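Side-chain contacts in flagellar basal body protein (Helicobacter pylori, PDB 5NPY), which probably builds the flagellar hook, the flexible joint that couples the basal body rod to the external filament: residues T160-D163 / E164-K168; L282-L285 / L286-T290; P385-S388 / P389-R393. All coordinates share one frame; numbering follows the deposited sequence.

Contact 1 of 3, residues T160-D163 / E164-K168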
loop_
_atom_site.group_PDB
_atom_site.type_symbol
_atom_site.label_atom_id
_atom_site.label_comp_id
_atom_site.label_asym_id
_atom_site.label_seq_id
_atom_site.Cartn_x
_atom_site.Cartn_y
_atom_site.Cartn_z
ATOM N N THR A 160 -17.298 4.391 3.265
ATOM C CA THR A 160 -16.933 4.001 4.620
ATOM C C THR A 160 -16.091 2.734 4.558
ATOM O O THR A 160 -15.924 2.121 3.499
ATOM C CB THR A 160 -18.158 3.768 5.521
ATOM O OG1 THR A 160 -19.015 2.788 4.924
ATOM C CG2 THR A 160 -18.929 5.052 5.744
ATOM N N ALA A 161 -15.561 2.343 5.717
ATOM C CA ALA A 161 -14.737 1.149 5.848
ATOM C C ALA A 161 -15.612 -0.079 6.059
ATOM O O ALA A 161 -16.573 -0.043 6.830
ATOM C CB ALA A 161 -13.752 1.296 7.011
ATOM N N ARG A 162 -15.256 -1.174 5.378
ATOM C CA ARG A 162 -16.101 -2.366 5.366
ATOM C C ARG A 162 -16.284 -2.959 6.759
ATOM O O ARG A 162 -17.319 -3.579 7.034
ATOM C CB ARG A 162 -15.513 -3.418 4.422
ATOM C CG ARG A 162 -16.473 -4.543 4.072
ATOM C CD ARG A 162 -17.705 -4.020 3.340
ATOM N NE ARG A 162 -17.373 -3.399 2.059
ATOM C CZ ARG A 162 -17.409 -2.089 1.810
ATOM N NH1 ARG A 162 -17.777 -1.221 2.750
ATOM N NH2 ARG A 162 -17.078 -1.645 0.604
ATOM N N ASP A 163 -15.296 -2.783 7.644
ATOM C CA ASP A 163 -15.396 -3.318 9.000
ATOM C C ASP A 163 -16.570 -2.701 9.758
ATOM O O ASP A 163 -17.401 -3.418 10.327
ATOM C CB ASP A 163 -14.084 -3.082 9.756
ATOM C CG ASP A 163 -12.963 -3.997 9.293
ATOM O OD1 ASP A 163 -13.257 -5.122 8.831
ATOM O OD2 ASP A 163 -11.783 -3.596 9.401
ATOM N N GLU A 164 -16.655 -1.363 9.773
ATOM C CA GLU A 164 -17.729 -0.699 10.508
ATOM C C GLU A 164 -19.082 -0.877 9.821
ATOM O O GLU A 164 -20.113 -0.923 10.504
ATOM C CB GLU A 164 -17.405 0.788 10.707
ATOM C CG GLU A 164 -17.081 1.570 9.430
ATOM C CD GLU A 164 -16.146 2.767 9.671
ATOM O OE1 GLU A 164 -15.467 2.795 10.723
ATOM O OE2 GLU A 164 -16.086 3.678 8.805
ATOM N N ASP A 165 -19.103 -0.989 8.485
ATOM C CA ASP A 165 -20.347 -1.319 7.792
ATOM C C ASP A 165 -20.938 -2.610 8.334
ATOM O O ASP A 165 -22.101 -2.648 8.755
ATOM C CB ASP A 165 -20.113 -1.443 6.284
ATOM C CG ASP A 165 -20.035 -0.098 5.588
ATOM O OD1 ASP A 165 -19.731 -0.066 4.370
ATOM O OD2 ASP A 165 -20.262 0.932 6.263
ATOM N N ILE A 166 -20.126 -3.672 8.358
ATOM C CA ILE A 166 -20.594 -5.002 8.740
ATOM C C ILE A 166 -21.175 -4.997 10.149
ATOM O O ILE A 166 -22.158 -5.694 10.434
ATOM C CB ILE A 166 -19.441 -6.013 8.596
ATOM C CG1 ILE A 166 -19.299 -6.426 7.130
ATOM C CG2 ILE A 166 -19.644 -7.218 9.505
ATOM C CD1 ILE A 166 -17.880 -6.690 6.697
ATOM N N GLU A 167 -20.593 -4.207 11.051
ATOM C CA GLU A 167 -21.113 -4.199 12.412
ATOM C C GLU A 167 -22.398 -3.385 12.523
ATOM O O GLU A 167 -23.295 -3.757 13.286
ATOM C CB GLU A 167 -20.048 -3.699 13.383
ATOM C CG GLU A 167 -19.111 -4.815 13.819
ATOM C CD GLU A 167 -17.785 -4.299 14.327
ATOM O OE1 GLU A 167 -16.743 -4.630 13.710
ATOM O OE2 GLU A 167 -17.792 -3.561 15.337
ATOM N N LYS A 168 -22.528 -2.285 11.769
ATOM C CA LYS A 168 -23.819 -1.595 11.734
ATOM C C LYS A 168 -24.878 -2.414 11.005
ATOM O O LYS A 168 -26.071 -2.243 11.276
ATOM C CB LYS A 168 -23.683 -0.206 11.093
ATOM C CG LYS A 168 -22.630 0.668 11.766
ATOM C CD LYS A 168 -22.747 2.146 11.387
ATOM C CE LYS A 168 -21.595 2.966 11.998
ATOM N NZ LYS A 168 -21.996 3.763 13.206
#
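Asp-165 reaches back toward the start of helix 162-168 and meets Thr-160 and Arg-162 with its two carboxylate oxygens. Its CB lies 3.6 Å from Arg-162 O, beside the first helical carbonyls. With CG beside the backbone N (chi1 -79°), the chain heads for the N-terminal end of the helix, and CG comes to lie 3.1 Å from Thr-160 OG1. There the tip divides: OD2 accepts the hydroxyl proton of Thr-160 OG1 at 2.6 Å, on its syn side and 22° out of the carboxylate plane, while OD1 forms a salt bridge with Arg-162 NH1 at 2.8 Å. The arginine chain bends at chi2 and chi3, which brings its guanidinium round to the acid. Its edge faces OD1, and the two flat groups lie within 4° of coplanar. Lower on the same arginine, CG rests 3.7 Å from Ile-166 CD1, the two side chains crossing at about a right angle. Ala-161 is the N-cap, and Glu-164, its chain extended beyond CG, turns back so that OE2 receives a weak, nearly straight hydrogen bond of 3.4 Å from Ala-161 N. This is one half of a capping box, since alanine has no polar side chain to return the bond. The backbone closes the turn through Asp-165 N to Ala-161 O, 3.2 Å. OD1 is also paired with Lys-151 NZ, and Pro-501 packs against Asp-165. A buried aspartate held by a hydroxyl and two cations is probably kept ionised, its charge favoured near the helix N-terminus.

Contact 2 of 3, residues L282-L285 / L286-T290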
loop_
_atom_site.group_PDB
_atom_site.type_symbol
_atom_site.label_atom_id
_atom_site.label_comp_id
_atom_site.label_asym_id
_atom_site.label_seq_id
_atom_site.Cartn_x
_atom_site.Cartn_y
_atom_site.Cartn_z
ATOM N N LEU A 282 37.562 1.748 2.778
ATOM C CA LEU A 282 38.661 1.279 1.930
ATOM C C LEU A 282 39.570 2.432 1.514
ATOM O O LEU A 282 40.797 2.268 1.415
ATOM C CB LEU A 282 38.112 0.535 0.715
ATOM C CG LEU A 282 39.160 0.157 -0.339
ATOM C CD1 LEU A 282 40.070 -0.885 0.260
ATOM C CD2 LEU A 282 38.528 -0.383 -1.593
ATOM N N GLN A 283 38.987 3.601 1.277
ATOM C CA GLN A 283 39.794 4.765 0.933
ATOM C C GLN A 283 40.787 5.088 2.048
ATOM O O GLN A 283 41.996 5.219 1.812
ATOM C CB GLN A 283 38.867 5.947 0.664
ATOM C CG GLN A 283 39.557 7.245 0.337
ATOM C CD GLN A 283 38.619 8.433 0.424
ATOM O OE1 GLN A 283 38.176 8.807 1.515
ATOM N NE2 GLN A 283 38.295 9.027 -0.733
ATOM N N LYS A 284 40.285 5.175 3.279
ATOM C CA LYS A 284 41.115 5.481 4.441
ATOM C C LYS A 284 42.193 4.428 4.642
ATOM O O LYS A 284 43.353 4.755 4.913
ATOM C CB LYS A 284 40.219 5.579 5.682
ATOM C CG LYS A 284 40.857 6.161 6.919
ATOM C CD LYS A 284 39.947 5.959 8.113
ATOM C CE LYS A 284 40.493 6.646 9.344
ATOM N NZ LYS A 284 40.275 5.821 10.567
ATOM N N LEU A 285 41.828 3.155 4.514
ATOM C CA LEU A 285 42.797 2.079 4.696
ATOM C C LEU A 285 43.871 2.129 3.615
ATOM O O LEU A 285 45.067 2.043 3.916
ATOM C CB LEU A 285 42.057 0.743 4.697
ATOM C CG LEU A 285 42.748 -0.540 5.120
ATOM C CD1 LEU A 285 43.336 -0.411 6.534
ATOM C CD2 LEU A 285 41.722 -1.683 5.033
ATOM N N LEU A 286 43.463 2.325 2.358
ATOM C CA LEU A 286 44.419 2.449 1.261
ATOM C C LEU A 286 45.316 3.679 1.395
ATOM O O LEU A 286 46.476 3.640 0.977
ATOM C CB LEU A 286 43.674 2.501 -0.063
ATOM C CG LEU A 286 44.521 2.631 -1.316
ATOM C CD1 LEU A 286 45.274 1.334 -1.582
ATOM C CD2 LEU A 286 43.610 3.000 -2.474
ATOM N N LYS A 287 44.805 4.782 1.947
ATOM C CA LYS A 287 45.628 5.985 2.047
ATOM C C LYS A 287 46.702 5.839 3.114
ATOM O O LYS A 287 47.839 6.269 2.913
ATOM C CB LYS A 287 44.765 7.211 2.346
ATOM C CG LYS A 287 45.561 8.521 2.430
ATOM C CD LYS A 287 46.264 8.856 1.096
ATOM C CE LYS A 287 46.748 10.315 1.071
ATOM N NZ LYS A 287 47.492 10.690 -0.168
ATOM N N GLU A 288 46.358 5.242 4.258
ATOM C CA GLU A 288 47.313 5.088 5.351
ATOM C C GLU A 288 48.425 4.092 5.006
ATOM O O GLU A 288 49.611 4.375 5.218
ATOM C CB GLU A 288 46.561 4.667 6.613
ATOM C CG GLU A 288 45.571 5.726 7.049
ATOM C CD GLU A 288 44.734 5.312 8.241
ATOM O OE1 GLU A 288 44.572 4.090 8.451
ATOM O OE2 GLU A 288 44.243 6.215 8.961
ATOM N N LYS A 289 48.071 2.925 4.455
ATOM C CA LYS A 289 49.069 1.869 4.255
ATOM C C LYS A 289 49.920 2.097 3.009
ATOM O O LYS A 289 51.115 1.788 3.007
ATOM C CB LYS A 289 48.381 0.505 4.184
ATOM C CG LYS A 289 47.584 0.161 5.434
ATOM C CD LYS A 289 48.541 -0.039 6.602
ATOM C CE LYS A 289 47.795 -0.337 7.883
ATOM N NZ LYS A 289 48.437 0.306 9.055
ATOM N N THR A 290 49.324 2.573 1.933
ATOM C CA THR A 290 50.063 2.967 0.749
ATOM C C THR A 290 50.051 4.490 0.697
ATOM O O THR A 290 49.648 5.158 1.653
ATOM C CB THR A 290 49.448 2.330 -0.500
ATOM O OG1 THR A 290 48.298 3.080 -0.901
ATOM C CG2 THR A 290 49.022 0.894 -0.213
#
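Leu-286 N bonds to Leu-282 O at 2.8 Å, and the CB of Leu-286 sits close to that same oxygen. On another side of the helix Lys-284 O accepts the regular bond from Glu-288 N at 3.1 Å, with Lys-287 N adding only a weak, strongly bent one. Glu-288 leans on this carbonyl with carbon as well, its CG lying 3.2 Å from Lys-284 O. With CG beside the backbone N (chi1 -63°) and the chain extended beyond it, the carboxylate runs back along the helix and obliquely over the aliphatic part of Lys-284, Glu-288 OE2 being 3.8 Å from Lys-284 CE. The charged ends remain 4.3 Å apart from Lys-284 NZ to Glu-288 OE2, too far for a salt bridge, so the attraction is a loose one on an exposed face. Leu-285 and Lys-289, one turn apart, meet more loosely, with CD1 of the leucine 4.4 Å from CG of the lysine. Where the helix ends, Leu-286 O takes both the amide N and the hydroxyl of Thr-290, the latter through OG1 at 2.7 Å. That hydroxyl in turn accepts a bond from Leu-292 N, tying the last turn to the chain beyond. Gln-283 NE2 bonds to Leu-294 O. Leu-282 and Leu-285 pack on Phe-264, and Lys-289 lies along Phe-262 and Phe-264. Leucines set against strands 247-252 and 260-266, with Lys-284 and Glu-288 on an exposed face, are the pattern of an amphipathic helix laid on a beta-sheet.

Contact 3 of 3, residues P385-S388 / P389-R393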
loop_
_atom_site.group_PDB
_atom_site.type_symbol
_atom_site.label_atom_id
_atom_site.label_comp_id
_atom_site.label_asym_id
_atom_site.label_seq_id
_atom_site.Cartn_x
_atom_site.Cartn_y
_atom_site.Cartn_z
ATOM N N PRO A 385 26.549 -11.787 6.908
ATOM C CA PRO A 385 26.216 -12.787 7.933
ATOM C C PRO A 385 27.249 -12.901 9.035
ATOM O O PRO A 385 26.896 -13.357 10.119
ATOM C CB PRO A 385 26.102 -14.092 7.128
ATOM C CG PRO A 385 26.942 -13.860 5.914
ATOM C CD PRO A 385 26.660 -12.407 5.577
ATOM N N THR A 386 28.500 -12.490 8.818
ATOM C CA THR A 386 29.486 -12.597 9.889
ATOM C C THR A 386 29.459 -11.424 10.866
ATOM O O THR A 386 30.296 -11.383 11.774
ATOM C CB THR A 386 30.894 -12.729 9.323
ATOM O OG1 THR A 386 31.200 -11.572 8.535
ATOM C CG2 THR A 386 31.037 -14.017 8.475
ATOM N N SER A 387 28.535 -10.483 10.707
ATOM C CA SER A 387 28.395 -9.357 11.621
ATOM C C SER A 387 27.655 -9.771 12.896
ATOM O O SER A 387 26.752 -10.607 12.866
ATOM C CB SER A 387 27.624 -8.236 10.941
ATOM O OG SER A 387 26.292 -8.675 10.730
ATOM N N SER A 388 28.032 -9.159 14.016
ATOM C CA SER A 388 27.392 -9.395 15.308
ATOM C C SER A 388 26.369 -8.305 15.623
ATOM O O SER A 388 26.286 -7.289 14.932
ATOM C CB SER A 388 28.445 -9.459 16.408
ATOM O OG SER A 388 29.201 -8.261 16.431
ATOM N N PRO A 389 25.533 -8.506 16.661
ATOM C CA PRO A 389 24.632 -7.425 17.098
ATOM C C PRO A 389 25.333 -6.106 17.421
ATOM O O PRO A 389 24.682 -5.059 17.388
ATOM C CB PRO A 389 23.947 -8.009 18.344
ATOM C CG PRO A 389 24.281 -9.506 18.356
ATOM C CD PRO A 389 25.091 -9.829 17.147
ATOM N N THR A 390 26.640 -6.110 17.701
ATOM C CA THR A 390 27.331 -4.840 17.946
ATOM C C THR A 390 27.710 -4.079 16.675
ATOM O O THR A 390 28.126 -2.916 16.777
ATOM C CB THR A 390 28.610 -5.047 18.765
ATOM O OG1 THR A 390 29.629 -5.646 17.949
ATOM C CG2 THR A 390 28.337 -5.922 19.961
ATOM N N SER A 391 27.609 -4.699 15.498
ATOM C CA SER A 391 28.042 -4.039 14.266
ATOM C C SER A 391 27.142 -2.850 13.983
ATOM O O SER A 391 25.915 -2.961 14.060
ATOM C CB SER A 391 28.005 -5.017 13.085
ATOM O OG SER A 391 28.702 -6.209 13.387
ATOM N N LYS A 392 27.742 -1.702 13.680
ATOM C CA LYS A 392 26.921 -0.518 13.452
ATOM C C LYS A 392 26.170 -0.568 12.128
ATOM O O LYS A 392 25.162 0.127 11.983
ATOM C CB LYS A 392 27.784 0.738 13.515
ATOM C CG LYS A 392 28.344 0.957 14.885
ATOM C CD LYS A 392 29.313 2.114 14.929
ATOM C CE LYS A 392 29.563 2.479 16.370
ATOM N NZ LYS A 392 30.014 1.271 17.131
ATOM N N ARG A 393 26.636 -1.365 11.159
ATOM C CA ARG A 393 25.955 -1.436 9.874
ATOM C C ARG A 393 25.558 -2.883 9.634
ATOM O O ARG A 393 25.808 -3.446 8.558
ATOM C CB ARG A 393 26.847 -0.892 8.759
ATOM C CG ARG A 393 27.330 0.561 8.987
ATOM C CD ARG A 393 28.332 0.932 7.909
ATOM N NE ARG A 393 27.723 0.793 6.584
ATOM C CZ ARG A 393 27.470 1.781 5.725
ATOM N NH1 ARG A 393 27.813 3.039 5.977
ATOM N NH2 ARG A 393 26.914 1.477 4.562
#
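A type I beta turn from Ser-388 to Ser-391 forms the bend of the surface loop that links the antiparallel strands 370-381 and 396-406. Its closing bond runs from Ser-391 N to Ser-388 O, 3.0 Å long and nearly straight at the hydrogen (165°), although the donor stands 54° above the carbonyl plane rather than on a lone pair. Pro-389 takes the second position of the turn, where its ring-restricted phi of -55° suits this conformation; its CD lies close to Ser-388 CB across the peptide bond between them. Across the bend, the hydroxyls of Ser-388 and Thr-390 share a hydrogen bond of 3.1 Å between OG and OG1, and either oxygen could donate. Both have their oxygen between the backbone N and the carbonyl carbon, which brings them to face each other. Lys-271 NZ also bonds to Ser-388 OG. Ser-391 points its CB back toward the first arm of the turn, and its OG bonds to Asp-268 OD1, so the loop is fastened at two serines to Asp-268 and Lys-271 of the same chain. Beyond the turn, Arg-393 belongs to the pocket of the bound Tris molecule; its NE bonds to Asn-381 OD1 and its NH2 to Asn-226 O. Between the two arms, Ser-387 CB comes within 3.4 Å of Ser-391 OG.

All three are local surface contacts; none lies in the core of a domain. Contacts 1 and 2 are each built within one short helix, at its first turn and through its last turns respectively, whereas contact 3 has no regular structure and is a turn between two strands. Their chemistry differs accordingly: an ionic network round one buried acid in contact 1, with a weak capping bond from an exposed glutamate beside it, backbone bonds with an apolar face in contact 2, and small hydroxyls in contact 3. Contact 1 belongs to the D1 region, across the chain's centre from the others, its centre about 63 Å from that of contact 2. Contacts 2 and 3 have centres about 23 Å apart and do not touch.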